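Local coordinates for protein AT27789p (Drosophila melanogaster, PDB 5UZN) that probably binds RNA, including messenger RNA, as the hnRNP F/H homologue Glorund, of which this chain is the third quasi-RNA recognition motif, at residues T12-G17 with F82-T87; R16-T21 with G47-T52; A37-N42 with A53-D58. One frame throughout, in Å; residues are numbered along the deposited sequence.

How the contacts relate
From the N terminus, strand 11-16 runs first through contact 1, whose partner, strand 80-86, comes last in the chain; this contact therefore closes a loop holding nearly the whole domain. Segment 16-21, the end of that strand and the loop after it, meets 47-52 in contact 2, and the two contacts share Arg-16 and Gly-17. Contact 3 pairs strand 38-43 with strand 52-57, a short hairpin-like closure lying within the span of contact 1. Contacts 2 and 3 cross, since their segments alternate. Backbone bonds of Ile-13 with Ala-55 and Met-15 with Ala-53 join contacts 1 and 3 into one sheet. Contact 2 ties the loop before helix 24-31 to the corner between strands 49-50 and 52-57.

Contact 1: residues T12-G17 with F82-T87; sequences TIHMRG and FYDGKT. With SO4 (sulfate ion), chain E.
His-14 and Phe-82 form an antiparallel hydrogen-bonded pair, His-14 N to Phe-82 O at 2.7 Å and Phe-82 N to His-14 O at 2.8 Å, both donors lying in the carbonyl planes. The tight part of the contact is this backbone ladder, continued past buried Ile-13 and Thr-12. Ile-13 and Tyr-83 make a non-hydrogen-bonded pair, and Ile-13 CA sends a C-H toward Phe-82 O at 3.3 Å. Thr-12 O accepts from Asp-84 N at 2.8 Å, and Thr-12 N donates to Gly-85 O at 2.9 Å.

Against it stand the solvent-facing side chains of Phe-82, Arg-16 and Asp-84. Arg-16 CD reaches Phe-82 CE1 at 3.6 Å, with guanidinium and ring planes 72° apart. Asp-84 OD2 sits 3.4 Å from CB of partly exposed His-14. The imidazole, its CG anti to the backbone N (chi1 -179°), has ND1 hydrogen-bonded to Asp-54 OD1, and NE2 takes a weak bond from Arg-16 NH1. Past the pairing, Lys-86 N donates to O1 of a sulfate at 2.7 Å, probably a crystallisation ion.

In this RRM-type sheet, strand 11-16 is central and strand 80-86 lies at one edge. Ile-13 packs on Ala-66 and Met-67 of helix 60-68, Tyr-83 meets Ser-63 and Gln-64 of that helix, and strand 52-57 flanks the other edge of 11-16.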
loop_
_atom_site.group_PDB
_atom_site.type_symbol
_atom_site.label_atom_id
_atom_site.label_comp_id
_atom_site.label_asym_id
_atom_site.label_seq_id
_atom_site.Cartn_x
_atom_site.Cartn_y
_atom_site.Cartn_z
ATOM N N THR A 12 8.024 1.252 -5.011
ATOM C CA THR A 12 7.415 0.902 -3.735
ATOM C C THR A 12 6.785 2.103 -3.042
ATOM O O THR A 12 7.409 3.169 -2.927
ATOM C CB THR A 12 8.466 0.280 -2.832
ATOM O OG1 THR A 12 9.023 -0.827 -3.527
ATOM C CG2 THR A 12 7.843 -0.188 -1.528
ATOM N N ILE A 13 5.565 1.908 -2.549
ATOM C CA ILE A 13 4.879 2.863 -1.685
ATOM C C ILE A 13 4.687 2.190 -0.335
ATOM O O ILE A 13 3.990 1.170 -0.241
ATOM C CB ILE A 13 3.531 3.288 -2.270
ATOM C CG1 ILE A 13 3.712 4.029 -3.594
ATOM C CG2 ILE A 13 2.778 4.165 -1.280
ATOM C CD1 ILE A 13 2.376 4.526 -4.130
ATOM N N HIS A 14 5.332 2.737 0.695
ATOM C CA HIS A 14 5.188 2.250 2.056
ATOM C C HIS A 14 4.004 2.963 2.682
ATOM O O HIS A 14 3.784 4.147 2.434
ATOM C CB HIS A 14 6.473 2.494 2.866
ATOM C CG HIS A 14 6.386 1.999 4.274
ATOM N ND1 HIS A 14 6.194 0.667 4.581
ATOM C CD2 HIS A 14 6.418 2.660 5.460
ATOM C CE1 HIS A 14 6.122 0.527 5.897
ATOM N NE2 HIS A 14 6.252 1.719 6.452
ATOM N N MET A 15 3.197 2.220 3.439
ATOM C CA MET A 15 1.922 2.722 3.932
ATOM C C MET A 15 1.892 2.604 5.445
ATOM O O MET A 15 2.261 1.572 5.990
ATOM C CB MET A 15 0.735 1.952 3.312
ATOM C CG MET A 15 0.813 1.759 1.802
ATOM S SD MET A 15 -0.412 0.619 1.139
ATOM C CE MET A 15 -1.887 1.642 1.288
ATOM N N ARG A 16 1.466 3.658 6.128
ATOM C CA ARG A 16 1.251 3.587 7.564
ATOM C C ARG A 16 -0.184 3.955 7.920
ATOM O O ARG A 16 -0.873 4.649 7.163
ATOM C CB ARG A 16 2.232 4.492 8.310
ATOM C CG ARG A 16 3.682 4.100 8.069
ATOM C CD ARG A 16 4.640 4.988 8.831
ATOM N NE ARG A 16 4.828 4.531 10.195
ATOM C CZ ARG A 16 5.633 3.521 10.508
ATOM N NH1 ARG A 16 6.303 2.884 9.539
ATOM N NH2 ARG A 16 5.785 3.166 11.776
ATOM N N GLY A 17 -0.629 3.474 9.078
ATOM C CA GLY A 17 -1.959 3.792 9.559
ATOM C C GLY A 17 -3.062 2.861 9.113
ATOM O O GLY A 17 -4.234 3.222 9.242
ATOM N N PHE A 82 4.343 6.800 1.612
ATOM C CA PHE A 82 5.750 7.167 1.486
ATOM C C PHE A 82 6.315 6.458 0.273
ATOM O O PHE A 82 6.282 5.225 0.210
ATOM C CB PHE A 82 6.553 6.775 2.728
ATOM C CG PHE A 82 5.994 7.307 3.999
ATOM C CD1 PHE A 82 5.035 6.591 4.703
ATOM C CD2 PHE A 82 6.427 8.533 4.494
ATOM C CE1 PHE A 82 4.520 7.094 5.879
ATOM C CE2 PHE A 82 5.907 9.035 5.666
ATOM C CZ PHE A 82 4.966 8.311 6.357
ATOM N N TYR A 83 6.821 7.229 -0.686
ATOM C CA TYR A 83 7.424 6.653 -1.877
ATOM C C TYR A 83 8.836 6.214 -1.555
ATOM O O TYR A 83 9.707 7.061 -1.332
ATOM C CB TYR A 83 7.429 7.651 -3.026
ATOM C CG TYR A 83 8.069 7.026 -4.253
ATOM C CD1 TYR A 83 7.557 5.861 -4.780
ATOM C CD2 TYR A 83 9.199 7.574 -4.846
ATOM C CE1 TYR A 83 8.126 5.261 -5.876
ATOM C CE2 TYR A 83 9.779 6.979 -5.964
ATOM C CZ TYR A 83 9.235 5.825 -6.464
ATOM O OH TYR A 83 9.771 5.206 -7.560
ATOM N N ASP A 84 9.073 4.901 -1.524
ATOM C CA ASP A 84 10.385 4.384 -1.156
ATOM C C ASP A 84 11.252 4.059 -2.366
ATOM O O ASP A 84 12.348 3.527 -2.199
ATOM C CB ASP A 84 10.238 3.146 -0.264
ATOM C CG ASP A 84 9.814 3.492 1.163
ATOM O OD1 ASP A 84 9.571 4.686 1.475
ATOM O OD2 ASP A 84 9.705 2.564 1.980
ATOM N N GLY A 85 10.798 4.368 -3.571
ATOM C CA GLY A 85 11.665 4.214 -4.701
ATOM C C GLY A 85 11.707 2.772 -5.175
ATOM O O GLY A 85 10.861 1.935 -4.860
ATOM N N LYS A 86 12.737 2.490 -5.944
ATOM C CA LYS A 86 12.777 1.253 -6.691
ATOM C C LYS A 86 13.300 0.111 -5.823
ATOM O O LYS A 86 14.113 0.312 -4.912
ATOM C CB LYS A 86 13.635 1.465 -7.935
ATOM C CG LYS A 86 13.906 0.263 -8.754
ATOM C CD LYS A 86 14.625 0.666 -10.024
ATOM C CE LYS A 86 16.099 0.315 -9.896
ATOM N NZ LYS A 86 16.251 -1.148 -9.643
ATOM N N THR A 87 12.769 -1.084 -6.086
ATOM C CA THR A 87 13.125 -2.359 -5.450
ATOM C C THR A 87 12.555 -2.465 -4.053
ATOM O O THR A 87 11.544 -3.140 -3.851
ATOM C CB THR A 87 14.653 -2.585 -5.389
ATOM O OG1 THR A 87 15.175 -2.664 -6.720
ATOM C CG2 THR A 87 14.980 -3.877 -4.636
HETATM S S SO4 E . 15.329 5.275 -6.104
HETATM O O1 SO4 E . 14.387 4.478 -6.884
HETATM O O2 SO4 E . 15.582 4.650 -4.809
HETATM O O3 SO4 E . 14.760 6.604 -5.884
HETATM O O4 SO4 E . 16.591 5.398 -6.831
#

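Contact 2: residues R16-T21 with G47-T52; sequences RGLPYT and GLHSGT
Gly-51 O receives the N-H of Leu-18 at 2.9 Å, the donor standing above the carbonyl plane, 38° out of it. Regular pairing is not kept up here: segment 16-21 has no strand beyond Arg-16, and the chain turns a corner at Gly-51. At the backbone angles of Gly-51 and Gly-17 a CB would be jammed against the preceding carbonyl O, which calls for glycine at both. Gly-51 CA directs a C-H toward Leu-18 O at 3.5 Å, and a water donates to Leu-18 O and, weakly, to Gly-51 O.

Among the side chains, His-49 contributes the largest share. Its CG is anti to the backbone N (chi1 -157°), which lays the imidazole against the 19-20 backbone: Tyr-20 CA stands over one face, 3.9 Å from the ring centroid, in a CH-pi contact, and Pro-19 O lies over that face. Both ring nitrogens are engaged, fixing the ring's rotation. ND1 accepts from Gly-51 N at 2.9 Å, the donor almost exactly in the ring plane, while NE2 bonds to Ser-22 O. Thr-52 CG2 rests over one face of the Arg-16 guanidinium, 4.0 Å from NH1.

In hnRNP F-type qRRMs such loops bind G-tract RNA, and these probably serve likewise. The loop between strand 11-16 and helix 24-31 meets the corner joining strands 49-50 and 52-57; Leu-18 and His-49 both pack on Ile-41 of strand 38-43.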
loop_
_atom_site.group_PDB
_atom_site.type_symbol
_atom_site.label_atom_id
_atom_site.label_comp_id
_atom_site.label_asym_id
_atom_site.label_seq_id
_atom_site.Cartn_x
_atom_site.Cartn_y
_atom_site.Cartn_z
ATOM N N ARG A 16 1.466 3.658 6.128
ATOM C CA ARG A 16 1.251 3.587 7.564
ATOM C C ARG A 16 -0.184 3.955 7.920
ATOM O O ARG A 16 -0.873 4.649 7.163
ATOM C CB ARG A 16 2.232 4.492 8.310
ATOM C CG ARG A 16 3.682 4.100 8.069
ATOM C CD ARG A 16 4.640 4.988 8.831
ATOM N NE ARG A 16 4.828 4.531 10.195
ATOM C CZ ARG A 16 5.633 3.521 10.508
ATOM N NH1 ARG A 16 6.303 2.884 9.539
ATOM N NH2 ARG A 16 5.785 3.166 11.776
ATOM N N GLY A 17 -0.629 3.474 9.078
ATOM C CA GLY A 17 -1.959 3.792 9.559
ATOM C C GLY A 17 -3.062 2.861 9.113
ATOM O O GLY A 17 -4.234 3.222 9.242
ATOM N N LEU A 18 -2.736 1.685 8.587
ATOM C CA LEU A 18 -3.794 0.772 8.165
ATOM C C LEU A 18 -4.532 0.269 9.395
ATOM O O LEU A 18 -3.903 0.065 10.438
ATOM C CB LEU A 18 -3.232 -0.442 7.412
ATOM C CG LEU A 18 -2.932 -0.377 5.923
ATOM C CD1 LEU A 18 -1.791 0.575 5.670
ATOM C CD2 LEU A 18 -2.621 -1.789 5.415
ATOM N N PRO A 19 -5.844 0.035 9.298
ATOM C CA PRO A 19 -6.555 -0.686 10.362
ATOM C C PRO A 19 -6.111 -2.142 10.426
ATOM O O PRO A 19 -5.738 -2.738 9.422
ATOM C CB PRO A 19 -8.028 -0.594 9.939
ATOM C CG PRO A 19 -8.082 0.339 8.760
ATOM C CD PRO A 19 -6.716 0.390 8.165
ATOM N N TYR A 20 -6.198 -2.736 11.616
ATOM C CA TYR A 20 -5.765 -4.121 11.753
ATOM C C TYR A 20 -6.726 -5.099 11.089
ATOM O O TYR A 20 -6.410 -6.294 10.999
ATOM C CB TYR A 20 -5.566 -4.444 13.234
ATOM C CG TYR A 20 -4.543 -3.548 13.935
ATOM C CD1 TYR A 20 -3.481 -2.983 13.230
ATOM C CD2 TYR A 20 -4.641 -3.271 15.296
ATOM C CE1 TYR A 20 -2.550 -2.170 13.862
ATOM C CE2 TYR A 20 -3.704 -2.461 15.939
ATOM C CZ TYR A 20 -2.664 -1.912 15.208
ATOM O OH TYR A 20 -1.734 -1.100 15.828
ATOM N N THR A 21 -7.873 -4.628 10.594
ATOM C CA THR A 21 -8.761 -5.449 9.782
ATOM C C THR A 21 -8.548 -5.268 8.282
ATOM O O THR A 21 -9.287 -5.855 7.497
ATOM C CB THR A 21 -10.237 -5.154 10.106
ATOM O OG1 THR A 21 -10.457 -3.741 10.133
ATOM C CG2 THR A 21 -10.619 -5.743 11.436
ATOM N N GLY A 47 2.345 -12.945 14.218
ATOM C CA GLY A 47 1.257 -12.872 13.270
ATOM C C GLY A 47 0.248 -11.780 13.540
ATOM O O GLY A 47 -0.872 -11.871 13.036
ATOM N N LEU A 48 0.607 -10.752 14.311
ATOM C CA LEU A 48 -0.270 -9.610 14.561
ATOM C C LEU A 48 -0.032 -8.499 13.546
ATOM O O LEU A 48 1.103 -8.034 13.391
ATOM C CB LEU A 48 -0.046 -9.047 15.959
ATOM C CG LEU A 48 -0.310 -9.962 17.147
ATOM C CD1 LEU A 48 -0.308 -9.127 18.417
ATOM C CD2 LEU A 48 -1.634 -10.672 16.943
ATOM N N HIS A 49 -1.117 -8.057 12.898
ATOM C CA HIS A 49 -1.103 -6.915 11.976
ATOM C C HIS A 49 -0.359 -5.739 12.597
ATOM O O HIS A 49 -0.659 -5.320 13.716
ATOM C CB HIS A 49 -2.557 -6.520 11.647
ATOM C CG HIS A 49 -2.739 -5.766 10.360
ATOM N ND1 HIS A 49 -2.089 -4.584 10.080
ATOM C CD2 HIS A 49 -3.547 -6.009 9.296
ATOM C CE1 HIS A 49 -2.475 -4.139 8.893
ATOM N NE2 HIS A 49 -3.360 -4.986 8.396
ATOM N N SER A 50 0.633 -5.209 11.879
ATOM C CA SER A 50 1.407 -4.104 12.431
ATOM C C SER A 50 0.872 -2.736 12.043
ATOM O O SER A 50 1.419 -1.723 12.493
ATOM C CB SER A 50 2.869 -4.210 11.989
ATOM O OG SER A 50 2.984 -3.752 10.652
ATOM N N GLY A 51 -0.188 -2.674 11.246
ATOM C CA GLY A 51 -0.684 -1.384 10.808
ATOM C C GLY A 51 0.058 -0.758 9.641
ATOM O O GLY A 51 -0.211 0.400 9.312
ATOM N N THR A 52 1.001 -1.464 9.013
ATOM C CA THR A 52 1.718 -0.931 7.863
ATOM C C THR A 52 1.767 -1.978 6.764
ATOM O O THR A 52 1.456 -3.152 6.969
ATOM C CB THR A 52 3.152 -0.505 8.211
ATOM O OG1 THR A 52 3.968 -1.675 8.391
ATOM C CG2 THR A 52 3.168 0.338 9.461
HETATM O O HOH W 1 -2.117 1.599 11.975
#

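Contact 3: residues A37-N42 with A53-D58; sequences ANVRIN and ADAYFD
Tyr-56 O is gripped by two successive amides, Ala-37 N at 2.7 Å and Asn-38 N at 3.4 Å. Both bonds are weak, the first bent to 125° and the second long but fairly straight. Ala-37 and Asn-38 together face Tyr-56, which makes a classic beta bulge at these two residues. Beyond it the pairing becomes regular: Tyr-56 N donates to Asn-38 O at 2.9 Å, and Arg-40 and Asp-54 exchange N-H...O bonds in both directions, Arg-40 N to Asp-54 O being nearly straight.

These strands are neighbours at one side of the four-stranded antiparallel sheet of the quasi-RRM, with 38-43 as an outermost strand. On the face that turns to the helices, Ile-41 CD1 meets Ala-53 CB at 3.8 Å, and Val-39 and Ala-55 pack under helix 24-31, Val-39 against Val-27 and Phe-28, Ala-55 against Phe-31.

The other face is polar. Arg-40 CG approaches the edge of the Tyr-56 ring, 3.7 Å from CE2, and a bend at chi3 (-50°) brings the guanidinium toward the hydroxyl, its plane 70° from the ring. The guanidinium edge faces Asp-54 OD2, nearly coplanar with the carboxylate, yet Arg-40 NH1 to Asp-54 OD2 is a long salt bridge of 3.9 Å. Asp-54 OD1 is engaged by His-14, while a water donates to both Asp-54 OD2 and Asn-42 OD1, and Asn-42 ND2 bonds to Thr-52 OG1.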
loop_
_atom_site.group_PDB
_atom_site.type_symbol
_atom_site.label_atom_id
_atom_site.label_comp_id
_atom_site.label_asym_id
_atom_site.label_seq_id
_atom_site.Cartn_x
_atom_site.Cartn_y
_atom_site.Cartn_z
ATOM N N ALA A 37 1.367 -4.515 -8.547
ATOM C CA ALA A 37 1.688 -5.890 -8.891
ATOM C C ALA A 37 1.464 -6.800 -7.697
ATOM O O ALA A 37 0.899 -7.889 -7.834
ATOM C CB ALA A 37 3.137 -5.986 -9.365
ATOM N N ASN A 38 1.859 -6.346 -6.511
ATOM C CA ASN A 38 1.743 -7.127 -5.290
ATOM C C ASN A 38 1.634 -6.170 -4.113
ATOM O O ASN A 38 1.994 -4.994 -4.211
ATOM C CB ASN A 38 2.941 -8.055 -5.092
ATOM C CG ASN A 38 2.903 -9.260 -6.004
ATOM O OD1 ASN A 38 1.895 -9.972 -6.074
ATOM N ND2 ASN A 38 4.002 -9.498 -6.714
ATOM N N VAL A 39 1.137 -6.706 -3.001
ATOM C CA VAL A 39 0.930 -5.995 -1.744
ATOM C C VAL A 39 1.421 -6.895 -0.630
ATOM O O VAL A 39 1.155 -8.098 -0.640
ATOM C CB VAL A 39 -0.554 -5.657 -1.481
ATOM C CG1 VAL A 39 -0.710 -5.141 -0.036
ATOM C CG2 VAL A 39 -1.062 -4.648 -2.494
ATOM N N ARG A 40 2.102 -6.313 0.277
ATOM C CA ARG A 40 2.578 -7.056 1.512
ATOM C C ARG A 40 2.190 -6.288 2.892
ATOM O O ARG A 40 2.583 -5.154 3.275
ATOM C CB ARG A 40 4.101 -7.174 1.536
ATOM C CG ARG A 40 4.718 -7.852 0.333
ATOM C CD ARG A 40 6.105 -8.385 0.689
ATOM N NE ARG A 40 6.944 -7.378 1.334
ATOM C CZ ARG A 40 8.144 -7.628 1.846
ATOM N NH1 ARG A 40 8.835 -6.649 2.418
ATOM N NH2 ARG A 40 8.650 -8.861 1.792
ATOM N N ILE A 41 1.260 -6.986 3.522
ATOM C CA ILE A 41 0.881 -6.495 4.839
ATOM C C ILE A 41 1.975 -6.900 5.810
ATOM O O ILE A 41 2.478 -8.021 5.725
ATOM C CB ILE A 41 -0.474 -7.096 5.249
ATOM C CG1 ILE A 41 -1.549 -6.818 4.169
ATOM C CG2 ILE A 41 -0.827 -6.644 6.661
ATOM C CD1 ILE A 41 -1.885 -5.276 3.914
ATOM N N ASN A 42 2.383 -5.984 6.702
ATOM C CA ASN A 42 3.420 -6.263 7.690
ATOM C C ASN A 42 2.817 -6.738 9.009
ATOM O O ASN A 42 1.818 -6.194 9.490
ATOM C CB ASN A 42 4.284 -5.023 7.947
ATOM C CG ASN A 42 5.146 -4.662 6.763
ATOM O OD1 ASN A 42 5.719 -5.535 6.120
ATOM N ND2 ASN A 42 5.220 -3.372 6.447
ATOM N N ALA A 53 2.197 -1.537 5.583
ATOM C CA ALA A 53 2.178 -2.390 4.417
ATOM C C ALA A 53 3.074 -1.783 3.359
ATOM O O ALA A 53 3.413 -0.596 3.415
ATOM C CB ALA A 53 0.755 -2.538 3.847
ATOM N N ASP A 54 3.406 -2.603 2.360
ATOM C CA ASP A 54 4.054 -2.152 1.130
ATOM C C ASP A 54 3.203 -2.494 -0.079
ATOM O O ASP A 54 2.636 -3.587 -0.157
ATOM C CB ASP A 54 5.419 -2.796 0.936
ATOM C CG ASP A 54 6.456 -2.238 1.860
ATOM O OD1 ASP A 54 6.385 -1.025 2.167
ATOM O OD2 ASP A 54 7.342 -3.016 2.281
ATOM N N ALA A 55 3.134 -1.564 -1.030
ATOM C CA ALA A 55 2.500 -1.791 -2.322
ATOM C C ALA A 55 3.572 -1.618 -3.383
ATOM O O ALA A 55 4.280 -0.602 -3.382
ATOM C CB ALA A 55 1.313 -0.837 -2.569
ATOM N N TYR A 56 3.700 -2.625 -4.257
ATOM C CA TYR A 56 4.749 -2.727 -5.277
ATOM C C TYR A 56 4.121 -2.545 -6.649
ATOM O O TYR A 56 3.299 -3.364 -7.069
ATOM C CB TYR A 56 5.473 -4.078 -5.206
ATOM C CG TYR A 56 6.216 -4.289 -3.904
ATOM C CD1 TYR A 56 7.456 -3.714 -3.713
ATOM C CD2 TYR A 56 5.679 -5.056 -2.867
ATOM C CE1 TYR A 56 8.155 -3.873 -2.540
ATOM C CE2 TYR A 56 6.388 -5.223 -1.669
ATOM C CZ TYR A 56 7.630 -4.629 -1.524
ATOM O OH TYR A 56 8.378 -4.754 -0.373
ATOM N N PHE A 57 4.496 -1.474 -7.335
ATOM C CA PHE A 57 3.926 -1.145 -8.634
ATOM C C PHE A 57 4.888 -1.522 -9.746
ATOM O O PHE A 57 6.108 -1.564 -9.555
ATOM C CB PHE A 57 3.572 0.346 -8.718
ATOM C CG PHE A 57 2.533 0.757 -7.713
ATOM C CD1 PHE A 57 2.899 1.043 -6.418
ATOM C CD2 PHE A 57 1.179 0.804 -8.060
ATOM C CE1 PHE A 57 1.929 1.402 -5.460
ATOM C CE2 PHE A 57 0.224 1.159 -7.130
ATOM C CZ PHE A 57 0.601 1.457 -5.822
ATOM N N ASP A 58 4.308 -1.788 -10.920
ATOM C CA ASP A 58 5.069 -2.276 -12.063
ATOM C C ASP A 58 5.992 -1.200 -12.625
ATOM O O ASP A 58 7.128 -1.497 -13.001
ATOM C CB ASP A 58 4.104 -2.792 -13.147
ATOM C CG ASP A 58 3.466 -4.126 -12.782
ATOM O OD1 ASP A 58 4.199 -5.014 -12.307
ATOM O OD2 ASP A 58 2.240 -4.288 -12.972
HETATM O O HOH W 2 7.679 -5.192 4.455
#